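PDB 4TX3: peptide synthetase, module 7 from Actinoplanes teichomyceticus, which probably recruits cytochrome P450 enzymes to the carrier-bound peptide during glycopeptide antibiotic biosynthesis, using a condensation-like domain inferred to be inactive in peptide-bond formation. Local coordinates for residues I284-P289 with G364-E369; L399-T404 with G418-A423; P307-T312 with H358-V363; D147-D152 with L288-D293. One frame throughout, in Å; residues are numbered along the deposited sequence.

Contact 1 of 4, residues I284-P289 with G364-E369; sequences IGTTLP and GLQVRE
Gly285 and Gly364 bring two strands that run roughly the same way into a single backbone bridge, CA to CA 4.8 Å, after which the segments splay apart at 46°. In this condensation-domain fold the bridge joins the antiparallel pair 281-288/306-313 to strand 363-369 at the edge of a four-stranded sheet. Neither glycine contributes a side chain, so the meeting is purely one of backbones: Leu365 N donates to Gly285 O at 2.8 Å. Beside the bridge, Ile284 CG2 lies 4.2 Å from Leu365 CB; these branched aliphatic chains both turn to helix 261-278, a greasy setting that suits them. Thr286 takes over where the strands part. With OG1 anti to the backbone N (chi1 -160°), its hydroxyl is carried to Leu365 O and donates to it, although the modelled separation of 2.4 Å is doubtfully short. Gln366 then spans the widening gap: its chain bends at chi2 (68°), and the amide is long enough to engage both polar backbone atoms of Thr287, as a neighbouring strand would. NE2 faces Thr287 O, again at a doubtfully short distance, while Gln366 OE1 receives Thr287 N on an in-plane lone pair at 3.3 Å.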
loop_
_atom_site.group_PDB
_atom_site.type_symbol
_atom_site.label_atom_id
_atom_site.label_comp_id
_atom_site.label_asym_id
_atom_site.label_seq_id
_atom_site.Cartn_x
_atom_site.Cartn_y
_atom_site.Cartn_z
ATOM N N ILE B 284 -1.284 -26.497 14.260
ATOM C CA ILE B 284 -2.143 -25.478 13.687
ATOM C C ILE B 284 -1.386 -24.723 12.617
ATOM O O ILE B 284 -0.317 -24.167 12.880
ATOM C CB ILE B 284 -2.623 -24.496 14.730
ATOM C CG1 ILE B 284 -3.455 -25.235 15.785
ATOM C CG2 ILE B 284 -3.409 -23.377 14.056
ATOM C CD1 ILE B 284 -3.981 -24.355 16.879
ATOM N N GLY B 285 -1.938 -24.710 11.410
ATOM C CA GLY B 285 -1.275 -24.075 10.289
ATOM C C GLY B 285 -1.832 -22.697 9.985
ATOM O O GLY B 285 -2.939 -22.337 10.406
ATOM N N THR B 286 -1.044 -21.927 9.250
ATOM C CA THR B 286 -1.427 -20.600 8.815
ATOM C C THR B 286 -0.832 -20.326 7.434
ATOM O O THR B 286 0.132 -20.976 7.031
ATOM C CB THR B 286 -0.961 -19.515 9.815
ATOM O OG1 THR B 286 -1.722 -18.317 9.611
ATOM C CG2 THR B 286 0.521 -19.214 9.641
ATOM N N THR B 287 -1.420 -19.375 6.710
ATOM C CA THR B 287 -0.905 -19.007 5.405
ATOM C C THR B 287 -0.265 -17.620 5.458
ATOM O O THR B 287 -0.926 -16.624 5.725
ATOM C CB THR B 287 -2.000 -19.052 4.342
ATOM O OG1 THR B 287 -2.540 -20.374 4.298
ATOM C CG2 THR B 287 -1.437 -18.716 2.964
ATOM N N LEU B 288 1.042 -17.581 5.225
ATOM C CA LEU B 288 1.788 -16.339 5.159
ATOM C C LEU B 288 1.733 -15.766 3.747
ATOM O O LEU B 288 1.728 -16.532 2.778
ATOM C CB LEU B 288 3.245 -16.566 5.546
ATOM C CG LEU B 288 3.543 -17.253 6.865
ATOM C CD1 LEU B 288 5.046 -17.333 7.044
ATOM C CD2 LEU B 288 2.901 -16.463 7.974
ATOM N N PRO B 289 1.730 -14.423 3.624
ATOM C CA PRO B 289 1.868 -13.811 2.300
ATOM C C PRO B 289 3.314 -13.925 1.841
ATOM O O PRO B 289 4.161 -14.329 2.647
ATOM C CB PRO B 289 1.505 -12.355 2.551
ATOM C CG PRO B 289 2.086 -12.111 3.917
ATOM C CD PRO B 289 1.809 -13.405 4.690
ATOM N N GLY B 364 -6.699 -24.403 10.237
ATOM C CA GLY B 364 -5.942 -23.221 9.872
ATOM C C GLY B 364 -6.379 -21.984 10.634
ATOM O O GLY B 364 -7.554 -21.857 11.012
ATOM N N LEU B 365 -5.441 -21.066 10.861
ATOM C CA LEU B 365 -5.762 -19.812 11.531
ATOM C C LEU B 365 -5.138 -18.604 10.841
ATOM O O LEU B 365 -3.945 -18.563 10.570
ATOM C CB LEU B 365 -5.322 -19.851 12.991
ATOM C CG LEU B 365 -5.465 -18.547 13.781
ATOM C CD1 LEU B 365 -6.894 -18.071 13.788
ATOM C CD2 LEU B 365 -4.982 -18.752 15.189
ATOM N N GLN B 366 -5.980 -17.619 10.565
ATOM C CA GLN B 366 -5.570 -16.372 9.938
ATOM C C GLN B 366 -6.022 -15.203 10.822
ATOM O O GLN B 366 -7.202 -15.058 11.097
ATOM C CB GLN B 366 -6.190 -16.271 8.541
ATOM C CG GLN B 366 -5.259 -15.810 7.453
ATOM C CD GLN B 366 -4.169 -16.816 7.131
ATOM O OE1 GLN B 366 -4.338 -18.042 7.265
ATOM N NE2 GLN B 366 -3.029 -16.298 6.712
ATOM N N VAL B 367 -5.084 -14.401 11.297
ATOM C CA VAL B 367 -5.410 -13.227 12.079
ATOM C C VAL B 367 -4.763 -12.035 11.423
ATOM O O VAL B 367 -3.575 -11.810 11.598
ATOM C CB VAL B 367 -4.925 -13.332 13.538
ATOM C CG1 VAL B 367 -5.142 -12.006 14.267
ATOM C CG2 VAL B 367 -5.639 -14.458 14.268
ATOM N N ARG B 368 -5.533 -11.277 10.651
ATOM C CA ARG B 368 -4.968 -10.159 9.895
ATOM C C ARG B 368 -5.423 -8.807 10.444
ATOM O O ARG B 368 -6.414 -8.711 11.182
ATOM C CB ARG B 368 -5.351 -10.267 8.417
ATOM C CG ARG B 368 -6.797 -9.879 8.159
ATOM C CD ARG B 368 -7.151 -9.841 6.686
ATOM N NE ARG B 368 -8.401 -9.117 6.472
ATOM C CZ ARG B 368 -8.473 -7.814 6.205
ATOM N NH1 ARG B 368 -7.358 -7.095 6.111
ATOM N NH2 ARG B 368 -9.656 -7.228 6.027
ATOM N N GLU B 369 -4.697 -7.759 10.070
ATOM C CA GLU B 369 -5.093 -6.387 10.397
ATOM C C GLU B 369 -6.164 -5.855 9.444
ATOM O O GLU B 369 -6.360 -6.410 8.363
ATOM C CB GLU B 369 -3.878 -5.463 10.369
ATOM C CG GLU B 369 -3.847 -4.502 11.526
ATOM C CD GLU B 369 -3.371 -5.173 12.782
ATOM O OE1 GLU B 369 -2.810 -6.281 12.662
ATOM O OE2 GLU B 369 -3.552 -4.605 13.883
#

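Contact 2 of 4, residues L399-T404 with G418-A423; sequences LAFALT and GALHYA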
loop_
_atom_site.group_PDB
_atom_site.type_symbol
_atom_site.label_atom_id
_atom_site.label_comp_id
_atom_site.label_asym_id
_atom_site.label_seq_id
_atom_site.Cartn_x
_atom_site.Cartn_y
_atom_site.Cartn_z
ATOM N N LEU B 399 -11.052 -27.181 9.045
ATOM C CA LEU B 399 -11.493 -25.909 9.607
ATOM C C LEU B 399 -10.493 -24.794 9.302
ATOM O O LEU B 399 -9.284 -25.014 9.274
ATOM C CB LEU B 399 -11.699 -26.026 11.123
ATOM C CG LEU B 399 -12.561 -27.203 11.593
ATOM C CD1 LEU B 399 -12.360 -27.488 13.071
ATOM C CD2 LEU B 399 -14.014 -26.931 11.287
ATOM N N ALA B 400 -11.008 -23.589 9.086
ATOM C CA ALA B 400 -10.169 -22.439 8.784
ATOM C C ALA B 400 -10.778 -21.179 9.378
ATOM O O ALA B 400 -11.854 -20.746 8.982
ATOM C CB ALA B 400 -9.973 -22.285 7.262
ATOM N N PHE B 401 -10.074 -20.597 10.337
ATOM C CA PHE B 401 -10.511 -19.376 10.984
ATOM C C PHE B 401 -9.890 -18.189 10.286
ATOM O O PHE B 401 -8.667 -18.167 10.070
ATOM C CB PHE B 401 -10.114 -19.367 12.460
ATOM C CG PHE B 401 -10.853 -20.377 13.313
ATOM C CD1 PHE B 401 -10.431 -21.691 13.381
ATOM C CD2 PHE B 401 -11.933 -19.993 14.083
ATOM C CE1 PHE B 401 -11.086 -22.605 14.175
ATOM C CE2 PHE B 401 -12.590 -20.907 14.878
ATOM C CZ PHE B 401 -12.161 -22.209 14.929
ATOM N N ALA B 402 -10.734 -17.215 9.935
ATOM C CA ALA B 402 -10.281 -15.939 9.381
ATOM C C ALA B 402 -10.753 -14.780 10.272
ATOM O O ALA B 402 -11.922 -14.379 10.235
ATOM C CB ALA B 402 -10.782 -15.767 7.959
ATOM N N LEU B 403 -9.833 -14.261 11.077
ATOM C CA LEU B 403 -10.125 -13.204 12.034
ATOM C C LEU B 403 -9.433 -11.913 11.651
ATOM O O LEU B 403 -8.254 -11.927 11.267
ATOM C CB LEU B 403 -9.686 -13.599 13.448
ATOM C CG LEU B 403 -10.092 -14.950 14.042
ATOM C CD1 LEU B 403 -9.758 -14.941 15.515
ATOM C CD2 LEU B 403 -11.558 -15.247 13.827
ATOM N N THR B 404 -10.163 -10.804 11.785
ATOM C CA THR B 404 -9.641 -9.466 11.520
ATOM C C THR B 404 -9.652 -8.593 12.770
ATOM O O THR B 404 -10.702 -8.390 13.370
ATOM C CB THR B 404 -10.458 -8.748 10.436
ATOM O OG1 THR B 404 -10.396 -9.495 9.221
ATOM C CG2 THR B 404 -9.921 -7.332 10.191
ATOM N N GLY B 418 -14.816 -11.804 12.432
ATOM C CA GLY B 418 -14.374 -12.856 11.542
ATOM C C GLY B 418 -15.335 -13.979 11.250
ATOM O O GLY B 418 -16.531 -13.895 11.542
ATOM N N ALA B 419 -14.796 -15.036 10.661
ATOM C CA ALA B 419 -15.610 -16.155 10.254
ATOM C C ALA B 419 -14.834 -17.451 10.342
ATOM O O ALA B 419 -13.612 -17.464 10.184
ATOM C CB ALA B 419 -16.120 -15.952 8.850
ATOM N N LEU B 420 -15.567 -18.529 10.606
ATOM C CA LEU B 420 -15.023 -19.874 10.591
ATOM C C LEU B 420 -15.505 -20.576 9.331
ATOM O O LEU B 420 -16.701 -20.771 9.157
ATOM C CB LEU B 420 -15.447 -20.661 11.847
ATOM C CG LEU B 420 -15.124 -22.158 11.821
ATOM C CD1 LEU B 420 -13.612 -22.409 11.674
ATOM C CD2 LEU B 420 -15.646 -22.854 13.046
ATOM N N HIS B 421 -14.590 -20.940 8.442
ATOM C CA HIS B 421 -14.975 -21.724 7.281
ATOM C C HIS B 421 -14.782 -23.198 7.599
ATOM O O HIS B 421 -13.806 -23.565 8.248
ATOM C CB HIS B 421 -14.165 -21.313 6.057
ATOM C CG HIS B 421 -14.319 -19.867 5.688
ATOM N ND1 HIS B 421 -14.751 -19.456 4.447
ATOM C CD2 HIS B 421 -14.087 -18.736 6.395
ATOM C CE1 HIS B 421 -14.782 -18.136 4.406
ATOM N NE2 HIS B 421 -14.385 -17.674 5.575
ATOM N N TYR B 422 -15.705 -24.047 7.168
ATOM C CA TYR B 422 -15.580 -25.467 7.477
ATOM C C TYR B 422 -15.953 -26.336 6.305
ATOM O O TYR B 422 -16.701 -25.930 5.417
ATOM C CB TYR B 422 -16.455 -25.846 8.674
ATOM C CG TYR B 422 -17.919 -25.592 8.422
ATOM C CD1 TYR B 422 -18.468 -24.328 8.630
ATOM C CD2 TYR B 422 -18.753 -26.602 7.956
ATOM C CE1 TYR B 422 -19.807 -24.079 8.394
ATOM C CE2 TYR B 422 -20.096 -26.358 7.710
ATOM C CZ TYR B 422 -20.613 -25.097 7.933
ATOM O OH TYR B 422 -21.947 -24.849 7.700
ATOM N N ALA B 423 -15.437 -27.554 6.331
ATOM C CA ALA B 423 -15.692 -28.518 5.277
ATOM C C ALA B 423 -17.078 -29.111 5.493
ATOM O O ALA B 423 -17.290 -29.883 6.430
ATOM C CB ALA B 423 -14.619 -29.599 5.269
#
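Phe401 and Leu420 face each other across an antiparallel beta hairpin, strands 399-407 and 413-423, as a non-hydrogen-bonded pair whose side chains meet on one face of the sheet. Leu420 holds CG anti to the backbone N (chi1 170°), which swings CD1 over the middle of the Phe401 ring; the methyl stands 3.4 Å from the ring centroid and only 6° off the normal, a CH-pi contact. Phe401 meets it by leaning beside its backbone N (chi1 -69°), its flat face turned to the leucine. The same methyl also touches Leu399 CB at 4.1 Å. Further along this face, Leu399 CD2 packs on Tyr422 CB at 3.7 Å, while the tyrosine ring leads away from the strand pair, toward His429 and Ala432. Gly418 closes the row opposite Leu403: a beta carbon there would run into Ala402 O and Leu403 CD2, so glycine fits. On the other face sit the small Ala400, Ala402 and Ala419 with His421, whose ring edge comes near Ala400 O. Between the faces, Ala400 pairs with His421 and Ala402 with Ala419 through two backbone hydrogen bonds each, the straightest being Ala402 N to Ala419 O at 2.9 Å. The chemistry is thus divided: these pairs bond to each other, the alternate residues of 399-404 to Gln362, Gly364 and Gln366, while on the oily face Leu399, Phe401 and Tyr422 meet helix 429-448 and Leu403 and Leu420 strand 235-242.

Contact 3 of 4, residues P307-T312 with H358-V363; sequences PFPVRT and HPVYQV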
loop_
_atom_site.group_PDB
_atom_site.type_symbol
_atom_site.label_atom_id
_atom_site.label_comp_id
_atom_site.label_asym_id
_atom_site.label_seq_id
_atom_site.Cartn_x
_atom_site.Cartn_y
_atom_site.Cartn_z
ATOM N N PRO B 307 1.978 -21.892 3.031
ATOM C CA PRO B 307 1.538 -22.599 4.240
ATOM C C PRO B 307 2.686 -22.720 5.229
ATOM O O PRO B 307 3.847 -22.802 4.837
ATOM C CB PRO B 307 1.110 -23.973 3.721
ATOM C CG PRO B 307 0.812 -23.753 2.271
ATOM C CD PRO B 307 1.804 -22.711 1.823
ATOM N N PHE B 308 2.341 -22.712 6.507
ATOM C CA PHE B 308 3.297 -22.599 7.594
ATOM C C PHE B 308 2.684 -23.282 8.830
ATOM O O PHE B 308 1.836 -22.700 9.525
ATOM C CB PHE B 308 3.620 -21.124 7.860
ATOM C CG PHE B 308 4.469 -20.889 9.082
ATOM C CD1 PHE B 308 5.691 -21.538 9.232
ATOM C CD2 PHE B 308 4.045 -20.017 10.083
ATOM C CE1 PHE B 308 6.485 -21.327 10.362
ATOM C CE2 PHE B 308 4.823 -19.797 11.222
ATOM C CZ PHE B 308 6.050 -20.461 11.363
ATOM N N PRO B 309 3.084 -24.539 9.078
ATOM C CA PRO B 309 2.559 -25.372 10.162
ATOM C C PRO B 309 3.368 -25.213 11.428
ATOM O O PRO B 309 4.590 -25.252 11.364
ATOM C CB PRO B 309 2.708 -26.783 9.607
ATOM C CG PRO B 309 3.957 -26.682 8.784
ATOM C CD PRO B 309 3.945 -25.311 8.172
ATOM N N VAL B 310 2.704 -25.031 12.562
ATOM C CA VAL B 310 3.407 -24.937 13.831
ATOM C C VAL B 310 2.859 -25.976 14.789
ATOM O O VAL B 310 1.649 -26.072 15.016
ATOM C CB VAL B 310 3.317 -23.524 14.436
ATOM C CG1 VAL B 310 3.883 -23.515 15.852
ATOM C CG2 VAL B 310 4.081 -22.534 13.543
ATOM N N ARG B 311 3.765 -26.792 15.308
ATOM C CA ARG B 311 3.387 -27.865 16.196
ATOM C C ARG B 311 3.435 -27.347 17.618
ATOM O O ARG B 311 4.392 -26.678 18.010
ATOM C CB ARG B 311 4.313 -29.062 16.013
ATOM C CG ARG B 311 3.949 -30.271 16.826
ATOM C CD ARG B 311 5.028 -31.322 16.667
ATOM N NE ARG B 311 4.645 -32.595 17.257
ATOM C CZ ARG B 311 5.255 -33.743 16.997
ATOM N NH1 ARG B 311 6.280 -33.769 16.155
ATOM N NH2 ARG B 311 4.836 -34.865 17.566
ATOM N N THR B 312 2.402 -27.638 18.395
ATOM C CA THR B 312 2.373 -27.138 19.756
ATOM C C THR B 312 2.135 -28.290 20.708
ATOM O O THR B 312 1.329 -29.165 20.430
ATOM C CB THR B 312 1.295 -26.038 19.920
ATOM O OG1 THR B 312 1.668 -24.905 19.121
ATOM C CG2 THR B 312 1.196 -25.591 21.361
ATOM N N HIS B 358 -6.112 -32.660 4.025
ATOM C CA HIS B 358 -4.939 -31.798 3.953
ATOM C C HIS B 358 -3.830 -32.374 4.845
ATOM O O HIS B 358 -4.065 -32.670 6.017
ATOM C CB HIS B 358 -5.289 -30.368 4.372
ATOM C CG HIS B 358 -4.237 -29.360 4.025
ATOM N ND1 HIS B 358 -3.359 -28.849 4.955
ATOM C CD2 HIS B 358 -3.924 -28.768 2.848
ATOM C CE1 HIS B 358 -2.543 -27.992 4.365
ATOM N NE2 HIS B 358 -2.866 -27.928 3.088
ATOM N N PRO B 359 -2.618 -32.540 4.288
ATOM C CA PRO B 359 -1.472 -33.113 5.005
ATOM C C PRO B 359 -0.922 -32.194 6.113
ATOM O O PRO B 359 -1.104 -30.974 6.025
ATOM C CB PRO B 359 -0.441 -33.296 3.893
ATOM C CG PRO B 359 -0.775 -32.223 2.922
ATOM C CD PRO B 359 -2.254 -32.131 2.920
ATOM N N VAL B 360 -0.267 -32.783 7.121
ATOM C CA VAL B 360 0.345 -32.062 8.244
ATOM C C VAL B 360 -0.662 -31.342 9.147
ATOM O O VAL B 360 -0.643 -31.546 10.356
ATOM C CB VAL B 360 1.381 -31.014 7.778
ATOM C CG1 VAL B 360 2.121 -30.421 8.987
ATOM C CG2 VAL B 360 2.355 -31.619 6.799
ATOM N N TYR B 361 -1.514 -30.480 8.590
ATOM C CA TYR B 361 -2.549 -29.856 9.414
ATOM C C TYR B 361 -3.893 -29.752 8.718
ATOM O O TYR B 361 -3.975 -29.659 7.497
ATOM C CB TYR B 361 -2.112 -28.464 9.905
ATOM C CG TYR B 361 -1.963 -27.408 8.837
ATOM C CD1 TYR B 361 -0.774 -27.269 8.127
ATOM C CD2 TYR B 361 -3.008 -26.524 8.556
ATOM C CE1 TYR B 361 -0.636 -26.290 7.156
ATOM C CE2 TYR B 361 -2.885 -25.545 7.587
ATOM C CZ TYR B 361 -1.694 -25.431 6.891
ATOM O OH TYR B 361 -1.566 -24.449 5.928
ATOM N N GLN B 362 -4.949 -29.770 9.526
ATOM C CA GLN B 362 -6.314 -29.763 9.038
ATOM C C GLN B 362 -7.083 -28.563 9.615
ATOM O O GLN B 362 -8.229 -28.285 9.221
ATOM C CB GLN B 362 -7.006 -31.087 9.392
ATOM C CG GLN B 362 -6.365 -32.329 8.769
ATOM C CD GLN B 362 -5.090 -32.758 9.477
ATOM O OE1 GLN B 362 -5.038 -32.804 10.701
ATOM N NE2 GLN B 362 -4.050 -33.063 8.707
ATOM N N VAL B 363 -6.445 -27.860 10.552
ATOM C CA VAL B 363 -7.001 -26.647 11.141
ATOM C C VAL B 363 -6.113 -25.450 10.824
ATOM O O VAL B 363 -4.912 -25.479 11.104
ATOM C CB VAL B 363 -7.147 -26.768 12.666
ATOM C CG1 VAL B 363 -7.832 -25.511 13.245
ATOM C CG2 VAL B 363 -7.920 -28.028 13.016
#
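Pro309 CB rests against two neighbours at once, Val360 CG1 at 3.7 Å and Tyr361 CD1 at 3.8 Å, while Pro307 CB meets the edge of the same tyrosine, 3.5 Å from Tyr361 OH. The two prolines, alternating with Phe308 along the strand, offer compact apolar surfaces that suit an aromatic ring. Tyr361 reaches them because CG lies between its backbone N and carbonyl carbon (chi1 67°), and His358 CE1 lies over one face of its ring, toward the rim. Behind this shell, Val360 sits at the centre of a classic gamma turn closed by Tyr361 N to Pro359 O, a tight bend that presents the valine and tyrosine side by side. His358 ND1 donates in its ring plane to Tyr361 O at 2.7 Å, and Gln362 NE2 reaches back to His358 O at 2.7 Å, so two side chains brace the loop from within. A leucine in place of Tyr361 would probably leave Pro307 without the hydroxyl end that meets it and His358 without a ring face to lie on. Farther out, Tyr361 touches Val283 on strand 281-288, Phe308 and Val310 turn the opposite way to helix 320-334, and His358 meets Arg25 of helix 21-28.

Contact 4 of 4, residues D147-D152 with L288-D293; sequences DDDSMD and LPRDED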
loop_
_atom_site.group_PDB
_atom_site.type_symbol
_atom_site.label_atom_id
_atom_site.label_comp_id
_atom_site.label_asym_id
_atom_site.label_seq_id
_atom_site.Cartn_x
_atom_site.Cartn_y
_atom_site.Cartn_z
ATOM N N ASP B 147 -2.321 -16.344 -5.582
ATOM C CA ASP B 147 -2.736 -16.247 -4.186
ATOM C C ASP B 147 -3.705 -15.066 -4.045
ATOM O O ASP B 147 -4.018 -14.386 -5.030
ATOM C CB ASP B 147 -1.524 -16.084 -3.248
ATOM C CG ASP B 147 -0.685 -14.824 -3.542
ATOM O OD1 ASP B 147 -1.107 -13.949 -4.331
ATOM O OD2 ASP B 147 0.413 -14.700 -2.959
ATOM N N ASP B 148 -4.160 -14.801 -2.826
ATOM C CA ASP B 148 -5.163 -13.753 -2.609
ATOM C C ASP B 148 -4.632 -12.333 -2.820
ATOM O O ASP B 148 -5.325 -11.507 -3.404
ATOM C CB ASP B 148 -5.769 -13.884 -1.208
ATOM C CG ASP B 148 -6.653 -15.114 -1.073
ATOM O OD1 ASP B 148 -7.882 -14.987 -1.282
ATOM O OD2 ASP B 148 -6.118 -16.211 -0.771
ATOM N N ASP B 149 -3.420 -12.042 -2.353
ATOM C CA ASP B 149 -2.769 -10.766 -2.680
ATOM C C ASP B 149 -2.773 -10.502 -4.191
ATOM O O ASP B 149 -2.970 -9.356 -4.638
ATOM C CB ASP B 149 -1.322 -10.734 -2.171
ATOM C CG ASP B 149 -1.225 -10.648 -0.649
ATOM O OD1 ASP B 149 -2.236 -10.318 0.010
ATOM O OD2 ASP B 149 -0.124 -10.906 -0.112
ATOM N N SER B 150 -2.566 -11.566 -4.974
ATOM C CA SER B 150 -2.441 -11.443 -6.429
ATOM C C SER B 150 -3.687 -10.862 -7.092
ATOM O O SER B 150 -3.600 -10.234 -8.146
ATOM C CB SER B 150 -2.122 -12.800 -7.061
ATOM O OG SER B 150 -0.809 -13.199 -6.736
ATOM N N MET B 151 -4.842 -11.067 -6.477
ATOM C CA MET B 151 -6.066 -10.547 -7.054
ATOM C C MET B 151 -6.128 -9.034 -6.958
ATOM O O MET B 151 -6.675 -8.404 -7.857
ATOM C CB MET B 151 -7.297 -11.169 -6.403
ATOM C CG MET B 151 -8.304 -11.687 -7.446
ATOM S SD MET B 151 -7.711 -13.206 -8.237
ATOM C CE MET B 151 -6.988 -13.895 -6.769
ATOM N N ASP B 152 -5.557 -8.439 -5.908
ATOM C CA ASP B 152 -5.471 -6.966 -5.857
ATOM C C ASP B 152 -4.561 -6.448 -6.952
ATOM O O ASP B 152 -4.880 -5.448 -7.600
ATOM C CB ASP B 152 -4.963 -6.462 -4.505
ATOM C CG ASP B 152 -5.891 -6.814 -3.377
ATOM O OD1 ASP B 152 -7.091 -6.479 -3.480
ATOM O OD2 ASP B 152 -5.438 -7.446 -2.400
ATOM N N LEU B 288 1.042 -17.581 5.225
ATOM C CA LEU B 288 1.788 -16.339 5.159
ATOM C C LEU B 288 1.733 -15.766 3.747
ATOM O O LEU B 288 1.728 -16.532 2.778
ATOM C CB LEU B 288 3.245 -16.566 5.546
ATOM C CG LEU B 288 3.543 -17.253 6.865
ATOM C CD1 LEU B 288 5.046 -17.333 7.044
ATOM C CD2 LEU B 288 2.901 -16.463 7.974
ATOM N N PRO B 289 1.730 -14.423 3.624
ATOM C CA PRO B 289 1.868 -13.811 2.300
ATOM C C PRO B 289 3.314 -13.925 1.841
ATOM O O PRO B 289 4.161 -14.329 2.647
ATOM C CB PRO B 289 1.505 -12.355 2.551
ATOM C CG PRO B 289 2.086 -12.111 3.917
ATOM C CD PRO B 289 1.809 -13.405 4.690
ATOM N N ARG B 290 3.583 -13.565 0.587
ATOM C CA ARG B 290 4.936 -13.474 0.071
ATOM C C ARG B 290 5.845 -12.694 1.025
ATOM O O ARG B 290 5.407 -11.778 1.712
ATOM C CB ARG B 290 4.924 -12.817 -1.308
ATOM C CG ARG B 290 4.346 -11.418 -1.324
ATOM C CD ARG B 290 4.045 -10.941 -2.753
ATOM N NE ARG B 290 2.766 -11.452 -3.245
ATOM C CZ ARG B 290 2.299 -11.260 -4.477
ATOM N NH1 ARG B 290 3.001 -10.563 -5.367
ATOM N NH2 ARG B 290 1.131 -11.778 -4.824
ATOM N N ASP B 291 7.108 -13.084 1.069
ATOM C CA ASP B 291 8.120 -12.382 1.836
ATOM C C ASP B 291 8.243 -10.903 1.402
ATOM O O ASP B 291 8.678 -10.599 0.297
ATOM C CB ASP B 291 9.436 -13.141 1.683
ATOM C CG ASP B 291 10.587 -12.503 2.426
ATOM O OD1 ASP B 291 10.388 -11.510 3.159
ATOM O OD2 ASP B 291 11.711 -13.020 2.270
ATOM N N GLU B 292 7.848 -9.989 2.281
ATOM C CA GLU B 292 7.770 -8.566 1.935
ATOM C C GLU B 292 9.153 -7.958 1.670
ATOM O O GLU B 292 9.271 -6.919 1.019
ATOM C CB GLU B 292 7.063 -7.787 3.043
ATOM C CG GLU B 292 7.871 -7.651 4.336
ATOM C CD GLU B 292 7.140 -6.855 5.425
ATOM O OE1 GLU B 292 5.905 -6.662 5.320
ATOM O OE2 GLU B 292 7.811 -6.409 6.385
ATOM N N ASP B 293 10.193 -8.618 2.172
ATOM C CA ASP B 293 11.570 -8.215 1.902
ATOM C C ASP B 293 11.948 -8.393 0.430
ATOM O O ASP B 293 12.780 -7.652 -0.096
ATOM C CB ASP B 293 12.547 -9.012 2.783
ATOM C CG ASP B 293 12.519 -8.574 4.249
ATOM O OD1 ASP B 293 11.991 -7.474 4.546
ATOM O OD2 ASP B 293 13.031 -9.334 5.107
HETATM O O HOH W 1 1.071 -13.169 -1.081
#
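Arg290 places CG between its backbone N and carbonyl carbon (chi1 60°) and bends at chi3 (82°), which folds the guanidinium back toward Asp147 at the start of helix 148-166. Asp147 likewise holds CG between its backbone N and carbonyl carbon, which puts OD1 within reach of Ser150 N. The result is a salt bridge at the guanidinium edge, Arg290 NH2 to Asp147 OD1 at 3.2 Å, whose hydrogen bond is weak; the two planes are 34° apart. Asp147 is the N-cap residue: its OD1 accepts from Ser150 N at 2.9 Å and from Ser150 OG at 2.5 Å, the two donors arriving from opposite faces of the carboxylate. By sequence, Asp147 matches the aspartate of the condensation-domain signature HHxxxDG, here with Arg143 and Asp148 replacing the second histidine and the glycine, and segment 288-293 lies in what is probably the floor loop between the two lobes. A water joins the segments, donating to Asp147 OD2 at 2.5 Å and Asp149 OD2 at 2.7 Å and accepting from Arg290 N at 3.0 Å and Arg290 NE at 3.2 Å. Asp149 OD2 also lies 3.4 Å from Pro289 CB and near the arginine's charge, though no N-H points at it. An alanine in place of Asp147 would probably leave the helix start uncapped and the arginine without its ion-pair mate. Arginine has donors to spare: NH1 binds the carbonyls of Leu297 and Met300. Beyond an Asx turn at Asp291, Glu292 and Asp293 form salt bridges with basic side chains of another protein chain.

Overall arrangement
From the N terminus, the first segment met is 147-152, at the start of a helix in the N-terminal lobe; contact 4 closes a loop of 135 residues when 288-293 returns to it and so ties the two lobes together. Contact 1 opens on 284-289, sharing Leu288 and Pro289 with contact 4, and closes at 364-369. Nested within its loop is contact 3, whose strand 307-312 pairs with 284-289 and whose loop 358-363 leads into 364-369. Contact 2 follows in series as a local hairpin, and strand 399-407 lies beside 363-369. The set therefore runs from the lobe interface through the two-stranded antiparallel sheet into the four-stranded sheet of the C-terminal lobe.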